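Local structure of autotransporter adhesin/invasin TibA (Escherichia coli, 4Q1Q) at residues A[14-19]-A[38-43]; A[23-28]-A[44-49]; A[252-257]-A[271-276]. The protein mediates adhesion to and invasion of human intestinal epithelial cells and bacterial aggregation, and enhances biofilm formation, the present chain being a heptosylated beta-helical fragment of the full protein. One frame throughout, in Å; residues are numbered along the deposited sequence.

Contact 1 (A[14-19]-A[38-43]); sequences NQTIGR and TINSGG. With 289 (D-glycero-alpha-D-manno-heptopyranose), chain E.
Thr16 pairs with Thr38, and Ile17 with Ile39, as parallel bridges between two consecutive coils of the beta-helix. Three backbone bonds define the register: Thr38 N to Gln15 O at 3.0 Å, Ile17 N to Thr38 O at 2.9 Å, and Asn40 N to Ile17 O at 2.9 Å, the last nearly straight at 170°. Beyond them segment 38-43 makes a type II turn from Asn40 to Gly43, and the CA atoms of Gly18 and Gly43 close to 3.4 Å. Arg19 N faces Ser41 O at a separation too short to be trusted in detail.

On the outer face Thr16 and Thr38 lie alongside each other and point the same way, OG1 of Thr16 resting 3.7 Å from CB of Thr38. Ile17 and Ile39 take the other face, where Ile17 packs on Met26 and Ile39 on Ile58. The Arg19 chain folds over the turn until NH2 is 3.5 Å from Ser41 CB, with Ser41 N in plane at the guanidinium edge; of the Asn40 side chain it meets CB, not the amide. That amide reaches on to Asn59 in the next coil through OD1.

Ser41 OG, anti to the backbone N (chi1 -158°), is bonded to C1 of a heptose at 1.3 Å. The sugar's C6 lies 3.7 Å from Arg19 CB. The heptose is therefore held covalently at one coil's turn and rests by carbon contact on the coil before it.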
loop_
_atom_site.group_PDB
_atom_site.type_symbol
_atom_site.label_atom_id
_atom_site.label_comp_id
_atom_site.label_asym_id
_atom_site.label_seq_id
_atom_site.Cartn_x
_atom_site.Cartn_y
_atom_site.Cartn_z
ATOM N N ASN A 14 21.903 -22.644 -2.960
ATOM C CA ASN A 14 22.293 -22.610 -1.550
ATOM C C ASN A 14 23.634 -21.917 -1.291
ATOM O O ASN A 14 24.314 -22.201 -0.306
ATOM C CB ASN A 14 22.261 -24.030 -0.972
ATOM C CG ASN A 14 20.851 -24.589 -0.918
ATOM O OD1 ASN A 14 19.984 -24.171 -1.685
ATOM N ND2 ASN A 14 20.598 -25.509 0.002
ATOM N N GLN A 15 23.984 -20.994 -2.185
ATOM C CA GLN A 15 25.096 -20.074 -1.994
ATOM C C GLN A 15 24.728 -19.040 -0.935
ATOM O O GLN A 15 23.627 -18.489 -0.957
ATOM C CB GLN A 15 25.429 -19.354 -3.306
ATOM C CG GLN A 15 26.231 -20.163 -4.314
ATOM C CD GLN A 15 27.726 -20.070 -4.068
ATOM O OE1 GLN A 15 28.193 -20.311 -2.954
ATOM N NE2 GLN A 15 28.482 -19.697 -5.095
ATOM N N THR A 16 25.645 -18.806 -0.003
ATOM C CA THR A 16 25.553 -17.707 0.946
ATOM C C THR A 16 26.647 -16.724 0.549
ATOM O O THR A 16 27.750 -17.131 0.175
ATOM C CB THR A 16 25.761 -18.146 2.411
ATOM O OG1 THR A 16 24.719 -19.032 2.834
ATOM C CG2 THR A 16 25.731 -16.964 3.355
ATOM N N ILE A 17 26.333 -15.432 0.595
ATOM C CA ILE A 17 27.221 -14.393 0.070
ATOM C C ILE A 17 27.229 -13.162 0.973
ATOM O O ILE A 17 26.260 -12.908 1.693
ATOM C CB ILE A 17 26.844 -14.031 -1.387
ATOM C CG1 ILE A 17 27.388 -15.104 -2.339
ATOM C CG2 ILE A 17 27.328 -12.642 -1.791
ATOM C CD1 ILE A 17 27.438 -14.726 -3.804
ATOM N N GLY A 18 28.336 -12.425 0.936
ATOM C CA GLY A 18 28.513 -11.200 1.707
ATOM C C GLY A 18 29.723 -11.216 2.623
ATOM O O GLY A 18 30.732 -11.846 2.306
ATOM N N ARG A 19 29.597 -10.507 3.745
ATOM C CA ARG A 19 30.617 -10.299 4.779
ATOM C C ARG A 19 31.951 -11.024 4.563
ATOM O O ARG A 19 32.748 -10.594 3.727
ATOM C CB ARG A 19 30.010 -10.609 6.162
ATOM C CG ARG A 19 29.006 -11.753 6.252
ATOM C CD ARG A 19 28.558 -11.995 7.689
ATOM N NE ARG A 19 27.628 -10.983 8.193
ATOM C CZ ARG A 19 27.480 -10.622 9.467
ATOM N NH1 ARG A 19 28.212 -11.178 10.425
ATOM N NH2 ARG A 19 26.593 -9.689 9.799
ATOM N N THR A 38 21.440 -16.844 0.216
ATOM C CA THR A 38 21.322 -16.107 1.464
ATOM C C THR A 38 22.277 -14.926 1.364
ATOM O O THR A 38 23.480 -15.151 1.238
ATOM C CB THR A 38 21.665 -16.983 2.685
ATOM O OG1 THR A 38 20.826 -18.146 2.705
ATOM C CG2 THR A 38 21.470 -16.220 3.986
ATOM N N ILE A 39 21.742 -13.703 1.377
ATOM C CA ILE A 39 22.537 -12.476 1.263
ATOM C C ILE A 39 22.741 -11.845 2.636
ATOM O O ILE A 39 21.796 -11.353 3.260
ATOM C CB ILE A 39 21.929 -11.403 0.331
ATOM C CG1 ILE A 39 21.554 -11.976 -1.044
ATOM C CG2 ILE A 39 22.929 -10.269 0.151
ATOM C CD1 ILE A 39 20.618 -11.121 -1.877
ATOM N N ASN A 40 23.984 -11.877 3.104
ATOM C CA ASN A 40 24.325 -11.313 4.405
ATOM C C ASN A 40 25.159 -10.047 4.257
ATOM O O ASN A 40 25.531 -9.658 3.144
ATOM C CB ASN A 40 25.023 -12.357 5.280
ATOM C CG ASN A 40 24.087 -13.458 5.732
ATOM O OD1 ASN A 40 22.866 -13.346 5.646
ATOM N ND2 ASN A 40 24.669 -14.540 6.226
ATOM N N SER A 41 25.427 -9.428 5.404
ATOM C CA SER A 41 25.988 -8.080 5.483
ATOM C C SER A 41 27.124 -7.865 4.488
ATOM O O SER A 41 28.061 -8.662 4.428
ATOM C CB SER A 41 26.466 -7.794 6.912
ATOM O OG SER A 41 26.554 -6.404 7.190
ATOM N N GLY A 42 27.044 -6.800 3.696
ATOM C CA GLY A 42 28.046 -6.507 2.672
ATOM C C GLY A 42 27.810 -7.245 1.366
ATOM O O GLY A 42 28.403 -6.906 0.333
ATOM N N GLY A 43 26.896 -8.211 1.392
ATOM C CA GLY A 43 26.473 -8.936 0.194
ATOM C C GLY A 43 25.575 -8.180 -0.779
ATOM O O GLY A 43 24.541 -7.633 -0.374
HETATM O O7 289 E . 32.503 -5.561 6.673
HETATM C C7 289 E . 31.830 -6.741 6.223
HETATM C C6 289 E . 30.509 -6.981 6.956
HETATM O O6 289 E . 30.751 -6.947 8.370
HETATM C C5 289 E . 29.349 -6.046 6.586
HETATM O O5 289 E . 28.529 -5.871 7.748
HETATM C C1 289 E . 27.255 -5.326 7.400
HETATM C C2 289 E . 27.454 -3.889 6.929
HETATM O O2 289 E . 28.004 -3.085 7.977
HETATM C C3 289 E . 28.382 -3.882 5.717
HETATM O O3 289 E . 28.677 -2.529 5.337
HETATM C C4 289 E . 29.666 -4.662 6.012
HETATM O O4 289 E . 30.417 -4.734 4.793
#

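Contact 2 (A[23-28]-A[44-49]); sequences SKSMHL and KQYVSS. With 289 (D-glycero-alpha-D-manno-heptopyranose), chain D; 289 (D-glycero-alpha-D-manno-heptopyranose), chain F; 289 (D-glycero-alpha-D-manno-heptopyranose), chain G.
The rings of His27 and Tyr46 form an offset stack, centroids 4.5 Å apart and planes at 18°, with Tyr46 CD1 over the histidine face near its rim. Both side chains have CG anti to the carbonyl carbon, which sends the rings the same way from adjacent strands.

Side-chain hydrogen bonds hold the imidazole at both nitrogens. NE2 of His27 meets OG of Ser25 at 2.7 Å, and ND1 meets O2 of the chain D heptose at 2.7 Å, that hydroxyl lying in the ring plane. Together with the stack, these two bonds fix the ring's rotation. The heptose is itself covalently bound to Ser48 OG through C1 (1.3 Å), and a second sugar is linked in the same way to Ser49 OG.

Backbone bonds form a parallel ladder, the strand directions differing by 8°. Its first rung, Lys44 N to Lys24 O, is long; Tyr46 N then donates to Met26 O at 2.8 Å, and Leu28 N to Tyr46 O at 2.9 Å. On the opposite face the apolar contact is Leu28 CD2 against Val47 CG1 at 4.2 Å. Separately, SE of selenomethionine Met26 lies 3.6 Å from NE2 of Gln45, whose OE1 is hydrogen-bonded to NE2 of Gln64.

No helix lies nearby. Strand 25-28 is the outermost of this ladder within the chain, and 44-47 sits between it and 63-66, where His65 stacks on Tyr46. Inside, Met26, Leu28 and Gln45 touch Ala34 of strand 33-35.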
loop_
_atom_site.group_PDB
_atom_site.type_symbol
_atom_site.label_atom_id
_atom_site.label_comp_id
_atom_site.label_asym_id
_atom_site.label_seq_id
_atom_site.Cartn_x
_atom_site.Cartn_y
_atom_site.Cartn_z
ATOM N N SER A 23 32.318 -15.166 -1.687
ATOM C CA SER A 23 32.202 -14.126 -2.707
ATOM C C SER A 23 31.303 -13.025 -2.165
ATOM O O SER A 23 30.441 -13.282 -1.323
ATOM C CB SER A 23 31.625 -14.663 -4.020
ATOM O OG SER A 23 32.488 -15.641 -4.572
ATOM N N LYS A 24 31.518 -11.813 -2.663
ATOM C CA LYS A 24 30.789 -10.645 -2.194
ATOM C C LYS A 24 29.654 -10.291 -3.153
ATOM O O LYS A 24 28.495 -10.152 -2.759
ATOM C CB LYS A 24 31.768 -9.479 -2.051
ATOM C CG LYS A 24 31.545 -8.636 -0.808
ATOM C CD LYS A 24 31.747 -9.432 0.472
ATOM C CE LYS A 24 31.499 -8.577 1.707
ATOM N NZ LYS A 24 32.720 -8.182 2.462
ATOM N N SER A 25 30.016 -10.146 -4.424
ATOM C CA SER A 25 29.085 -9.827 -5.491
ATOM C C SER A 25 28.518 -11.107 -6.102
ATOM O O SER A 25 29.231 -12.102 -6.224
ATOM C CB SER A 25 29.835 -9.006 -6.539
ATOM O OG SER A 25 29.016 -7.995 -7.103
HETATM N N MSE A 26 27.235 -11.112 -6.452
HETATM C CA MSE A 26 26.653 -12.130 -7.334
HETATM C C MSE A 26 25.978 -11.357 -8.423
HETATM O O MSE A 26 25.208 -10.430 -8.183
HETATM C CB MSE A 26 25.607 -13.065 -6.726
HETATM C CG MSE A 26 25.233 -14.245 -7.627
HETATM SE SE MSE A 26 23.709 -15.364 -7.034
HETATM C CE MSE A 26 24.599 -16.416 -5.620
ATOM N N HIS A 27 26.257 -11.741 -9.658
ATOM C CA HIS A 27 25.662 -11.069 -10.800
ATOM C C HIS A 27 24.928 -12.123 -11.611
ATOM O O HIS A 27 25.328 -13.286 -11.625
ATOM C CB HIS A 27 26.738 -10.374 -11.624
ATOM C CG HIS A 27 27.293 -9.152 -10.958
ATOM N ND1 HIS A 27 27.204 -7.893 -11.514
ATOM C CD2 HIS A 27 27.947 -9.000 -9.783
ATOM C CE1 HIS A 27 27.752 -7.014 -10.696
ATOM N NE2 HIS A 27 28.226 -7.661 -9.647
ATOM N N LEU A 28 23.814 -11.722 -12.216
ATOM C CA LEU A 28 23.036 -12.617 -13.059
ATOM C C LEU A 28 22.807 -11.892 -14.371
ATOM O O LEU A 28 22.510 -10.700 -14.364
ATOM C CB LEU A 28 21.695 -12.974 -12.427
ATOM C CG LEU A 28 21.737 -13.770 -11.124
ATOM C CD1 LEU A 28 22.300 -13.004 -9.940
ATOM C CD2 LEU A 28 20.314 -14.180 -10.807
ATOM N N LYS A 44 25.971 -8.171 -2.051
ATOM C CA LYS A 44 25.186 -7.608 -3.139
ATOM C C LYS A 44 24.819 -8.646 -4.211
ATOM O O LYS A 44 25.702 -9.233 -4.839
ATOM C CB LYS A 44 25.976 -6.469 -3.790
ATOM C CG LYS A 44 26.529 -5.434 -2.822
ATOM C CD LYS A 44 26.352 -4.009 -3.324
ATOM C CE LYS A 44 26.245 -3.009 -2.182
ATOM N NZ LYS A 44 25.261 -1.921 -2.451
ATOM N N GLN A 45 23.527 -8.891 -4.421
ATOM C CA GLN A 45 23.049 -9.631 -5.591
ATOM C C GLN A 45 22.470 -8.700 -6.655
ATOM O O GLN A 45 21.542 -7.931 -6.388
ATOM C CB GLN A 45 21.971 -10.648 -5.206
ATOM C CG GLN A 45 21.630 -11.627 -6.325
ATOM C CD GLN A 45 20.424 -12.500 -6.025
ATOM O OE1 GLN A 45 19.299 -12.010 -5.977
ATOM N NE2 GLN A 45 20.641 -13.802 -5.870
ATOM N N TYR A 46 22.999 -8.783 -7.870
ATOM C CA TYR A 46 22.505 -7.968 -8.964
ATOM C C TYR A 46 21.825 -8.880 -9.969
ATOM O O TYR A 46 22.485 -9.723 -10.574
ATOM C CB TYR A 46 23.619 -7.208 -9.681
ATOM C CG TYR A 46 24.418 -6.254 -8.825
ATOM C CD1 TYR A 46 25.321 -6.747 -7.892
ATOM C CD2 TYR A 46 24.298 -4.874 -8.966
ATOM C CE1 TYR A 46 26.081 -5.896 -7.114
ATOM C CE2 TYR A 46 25.061 -4.013 -8.193
ATOM C CZ TYR A 46 25.946 -4.536 -7.265
ATOM O OH TYR A 46 26.735 -3.760 -6.445
ATOM N N VAL A 47 20.519 -8.697 -10.142
ATOM C CA VAL A 47 19.738 -9.496 -11.077
ATOM C C VAL A 47 19.473 -8.679 -12.332
ATOM O O VAL A 47 18.588 -7.826 -12.329
ATOM C CB VAL A 47 18.396 -9.962 -10.488
ATOM C CG1 VAL A 47 17.742 -10.969 -11.426
ATOM C CG2 VAL A 47 18.551 -10.579 -9.105
ATOM N N SER A 48 20.208 -8.945 -13.410
ATOM C CA SER A 48 20.094 -8.140 -14.632
ATOM C C SER A 48 19.150 -8.723 -15.686
ATOM O O SER A 48 18.466 -9.725 -15.467
ATOM C CB SER A 48 21.466 -7.905 -15.275
ATOM O OG SER A 48 22.527 -7.716 -14.347
ATOM N N SER A 49 19.089 -8.101 -16.856
ATOM C CA SER A 49 18.115 -8.534 -17.858
ATOM C C SER A 49 18.207 -10.023 -18.172
ATOM O O SER A 49 19.271 -10.526 -18.534
ATOM C CB SER A 49 18.307 -7.745 -19.150
ATOM O OG SER A 49 17.334 -8.093 -20.133
HETATM O O7 289 D . 23.565 -3.298 -18.614
HETATM C C7 289 D . 22.779 -4.305 -17.966
HETATM C C6 289 D . 23.608 -5.479 -17.447
HETATM O O6 289 D . 24.970 -5.428 -17.887
HETATM C C5 289 D . 23.597 -5.534 -15.923
HETATM O O5 289 D . 23.945 -6.878 -15.609
HETATM C C1 289 D . 23.709 -7.160 -14.223
HETATM C C2 289 D . 24.730 -6.378 -13.387
HETATM O O2 289 D . 26.078 -6.776 -13.673
HETATM C C3 289 D . 24.480 -4.895 -13.662
HETATM O O3 289 D . 25.420 -4.051 -12.993
HETATM C C4 289 D . 24.548 -4.618 -15.156
HETATM O O4 289 D . 24.221 -3.238 -15.309
HETATM O O7 289 F . 15.767 -12.379 -21.646
HETATM C C7 289 F . 16.468 -12.217 -22.885
HETATM C C6 289 F . 17.645 -11.261 -22.721
HETATM O O6 289 F . 18.317 -11.187 -23.984
HETATM C C5 289 F . 17.252 -9.864 -22.238
HETATM O O5 289 F . 18.426 -9.142 -21.865
HETATM C C1 289 F . 18.066 -7.928 -21.202
HETATM C C2 289 F . 17.632 -6.945 -22.275
HETATM O O2 289 F . 18.675 -6.768 -23.241
HETATM C C3 289 F . 16.357 -7.520 -22.887
HETATM O O3 289 F . 15.977 -6.837 -24.087
HETATM C C4 289 F . 16.487 -8.997 -23.235
HETATM O O4 289 F . 15.124 -9.415 -23.257
HETATM O O7 289 G . 20.846 -1.421 -17.434
HETATM C C7 289 G . 20.323 -1.769 -16.141
HETATM C C6 289 G . 21.319 -1.281 -15.092
HETATM O O6 289 G . 21.410 0.144 -15.175
HETATM C C5 289 G . 20.917 -1.677 -13.677
HETATM O O5 289 G . 21.312 -3.034 -13.500
HETATM C C1 289 G . 20.998 -3.491 -12.187
HETATM C C2 289 G . 21.866 -2.764 -11.168
HETATM O O2 289 G . 23.261 -2.818 -11.477
HETATM C C3 289 G . 21.375 -1.322 -11.196
HETATM O O3 289 G . 22.076 -0.569 -10.203
HETATM C C4 289 G . 21.572 -0.803 -12.615
HETATM O O4 289 G . 20.982 0.489 -12.691
#

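Contact 3 (A[252-257]-A[271-276]); sequences MLQVEA and AVITNT
Val255 N donates to Ile273 O at 2.8 Å, in a nearly straight bond (168°) that belongs to a ladder between successive coils of a parallel beta-helix. The paired residues are 19 positions apart, matching the approximate 19-residue repeat, and the strand directions differ by only 3°, consistent with the pectate-lyase-like stalk family recognised in this chain. Two more bonds belong to the ladder: Leu253 N to Ala271 O and Ile273 N to Leu253 O, each at 2.9 Å. Past Val255 a water bridges the strands, donating to Val255 O at 2.9 Å and accepting from Asn275 N at 2.7 Å; it carries on the link between the two backbones.

On the face carrying Met252, Gln254, Ala271 and Ile273, selenomethionine Met252 reaches across two residues of the other strand, Ala271 and Ile273. Its chain, extended at chi1 and chi2, carries SE to 3.5 Å from CD1 of Ile273, and the bend at chi3 (-84°) then brings CE to 3.8 Å from CB of Ala271. Gln254 lies alongside Ile273, pointing the same way, with its CG against Ile273 CB at 3.9 Å. The methylene part of a polar chain thus shields an apolar one.

The other face turns into the helix. Leu253 and Val272 lie side by side, and both touch Ile247 of strand 241-247, while Leu253 also meets Ala261 and Val264 of strand 260-266. Strand 271-273 is the last of its ladder in this chain and is more exposed than its partner. Glu256 looks back the other way, its OE1 hydrogen-bonded to NE2 of His235 in the preceding coil. At the far end, past the water, Thr276 OG1 comes within 3.7 Å of Ala257 CB.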
loop_
_atom_site.group_PDB
_atom_site.type_symbol
_atom_site.label_atom_id
_atom_site.label_comp_id
_atom_site.label_asym_id
_atom_site.label_seq_id
_atom_site.Cartn_x
_atom_site.Cartn_y
_atom_site.Cartn_z
HETATM N N MSE A 252 -24.771 5.848 7.583
HETATM C CA MSE A 252 -24.706 7.190 8.168
HETATM C C MSE A 252 -23.668 8.140 7.653
HETATM O O MSE A 252 -22.496 7.795 7.490
HETATM C CB MSE A 252 -24.377 7.035 9.643
HETATM C CG MSE A 252 -24.730 8.344 10.353
HETATM SE SE MSE A 252 -24.314 8.063 12.256
HETATM C CE MSE A 252 -26.001 7.194 12.801
ATOM N N LEU A 253 -24.128 9.362 7.402
ATOM C CA LEU A 253 -23.231 10.490 7.185
ATOM C C LEU A 253 -23.331 11.369 8.433
ATOM O O LEU A 253 -24.404 11.824 8.828
ATOM C CB LEU A 253 -23.608 11.252 5.917
ATOM C CG LEU A 253 -23.097 12.685 5.753
ATOM C CD1 LEU A 253 -21.608 12.577 5.468
ATOM C CD2 LEU A 253 -23.871 13.397 4.654
ATOM N N GLN A 254 -22.193 11.581 9.078
ATOM C CA GLN A 254 -22.148 12.517 10.194
ATOM C C GLN A 254 -21.221 13.686 9.923
ATOM O O GLN A 254 -20.033 13.529 9.640
ATOM C CB GLN A 254 -21.667 11.751 11.407
ATOM C CG GLN A 254 -21.832 12.527 12.700
ATOM C CD GLN A 254 -21.512 11.646 13.885
ATOM O OE1 GLN A 254 -21.233 10.451 13.753
ATOM N NE2 GLN A 254 -21.521 12.250 15.054
ATOM N N VAL A 255 -21.786 14.884 9.992
ATOM C CA VAL A 255 -21.028 16.082 9.669
ATOM C C VAL A 255 -20.860 16.922 10.932
ATOM O O VAL A 255 -21.831 17.333 11.554
ATOM C CB VAL A 255 -21.735 16.880 8.559
ATOM C CG1 VAL A 255 -20.926 18.092 8.116
ATOM C CG2 VAL A 255 -22.002 15.963 7.373
ATOM N N GLU A 256 -19.623 17.151 11.343
ATOM C CA GLU A 256 -19.381 17.986 12.514
ATOM C C GLU A 256 -19.452 19.444 12.103
ATOM O O GLU A 256 -19.380 19.776 10.919
ATOM C CB GLU A 256 -17.995 17.757 13.107
ATOM C CG GLU A 256 -17.659 16.305 13.363
ATOM C CD GLU A 256 -18.265 15.803 14.661
ATOM O OE1 GLU A 256 -17.995 14.637 15.024
ATOM O OE2 GLU A 256 -18.997 16.585 15.308
ATOM N N ALA A 257 -19.609 20.316 13.093
ATOM C CA ALA A 257 -19.763 21.735 12.815
ATOM C C ALA A 257 -18.561 22.190 12.009
ATOM O O ALA A 257 -17.434 21.824 12.328
ATOM C CB ALA A 257 -19.916 22.531 14.103
ATOM N N ALA A 271 -29.205 7.567 7.757
ATOM C CA ALA A 271 -29.030 8.629 8.748
ATOM C C ALA A 271 -28.088 9.735 8.296
ATOM O O ALA A 271 -26.996 9.466 7.776
ATOM C CB ALA A 271 -28.505 8.018 10.029
ATOM N N VAL A 272 -28.554 10.975 8.440
ATOM C CA VAL A 272 -27.688 12.137 8.291
ATOM C C VAL A 272 -27.782 12.978 9.565
ATOM O O VAL A 272 -28.871 13.315 10.035
ATOM C CB VAL A 272 -28.040 13.009 7.078
ATOM C CG1 VAL A 272 -27.184 14.267 7.033
ATOM C CG2 VAL A 272 -27.858 12.223 5.794
ATOM N N ILE A 273 -26.607 13.313 10.086
ATOM C CA ILE A 273 -26.439 14.093 11.299
ATOM C C ILE A 273 -25.662 15.362 11.015
ATOM O O ILE A 273 -24.564 15.302 10.462
ATOM C CB ILE A 273 -25.635 13.306 12.338
ATOM C CG1 ILE A 273 -26.343 11.985 12.603
ATOM C CG2 ILE A 273 -25.525 14.103 13.634
ATOM C CD1 ILE A 273 -25.607 11.063 13.559
ATOM N N THR A 274 -26.224 16.513 11.362
ATOM C CA THR A 274 -25.526 17.771 11.112
ATOM C C THR A 274 -25.447 18.523 12.428
ATOM O O THR A 274 -26.269 18.277 13.315
ATOM C CB THR A 274 -26.255 18.667 10.097
ATOM O OG1 THR A 274 -27.596 18.859 10.553
ATOM C CG2 THR A 274 -26.266 18.030 8.709
ATOM N N ASN A 275 -24.484 19.432 12.522
ATOM C CA ASN A 275 -24.271 20.258 13.708
ATOM C C ASN A 275 -24.219 21.768 13.475
ATOM O O ASN A 275 -23.810 22.534 14.350
ATOM C CB ASN A 275 -23.014 19.779 14.433
ATOM C CG ASN A 275 -23.140 18.324 14.826
ATOM O OD1 ASN A 275 -22.798 17.413 14.075
ATOM N ND2 ASN A 275 -23.779 18.104 15.952
ATOM N N THR A 276 -24.742 22.159 12.324
ATOM C CA THR A 276 -24.771 23.503 11.775
ATOM C C THR A 276 -25.869 23.442 10.704
ATOM O O THR A 276 -26.087 22.386 10.120
ATOM C CB THR A 276 -23.415 23.796 11.103
ATOM O OG1 THR A 276 -22.465 24.225 12.085
ATOM C CG2 THR A 276 -23.554 24.822 9.987
HETATM O O HOH W 1 -22.544 20.063 10.741
#

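From the N terminus the chain runs through 14-19 and 23-28 before returning at 38-43 to close contact 1 over an 18-residue loop. It then goes directly into 44-49 and closes contact 2 over 15 residues. The two loops cross, since their segments alternate, and so the same two coils are tied along two different walls of the beta-helix. Their centres are about 11 Å apart, and Arg19 O is probably hydrogen-bonded to Lys24 NZ between them. Contact 3 follows in series, closing a 13-residue loop at the other end of the chain, with its centre about 58 Å from those of both others. Contacts 2 and 3 hold the first and last strand pairs of one ladder.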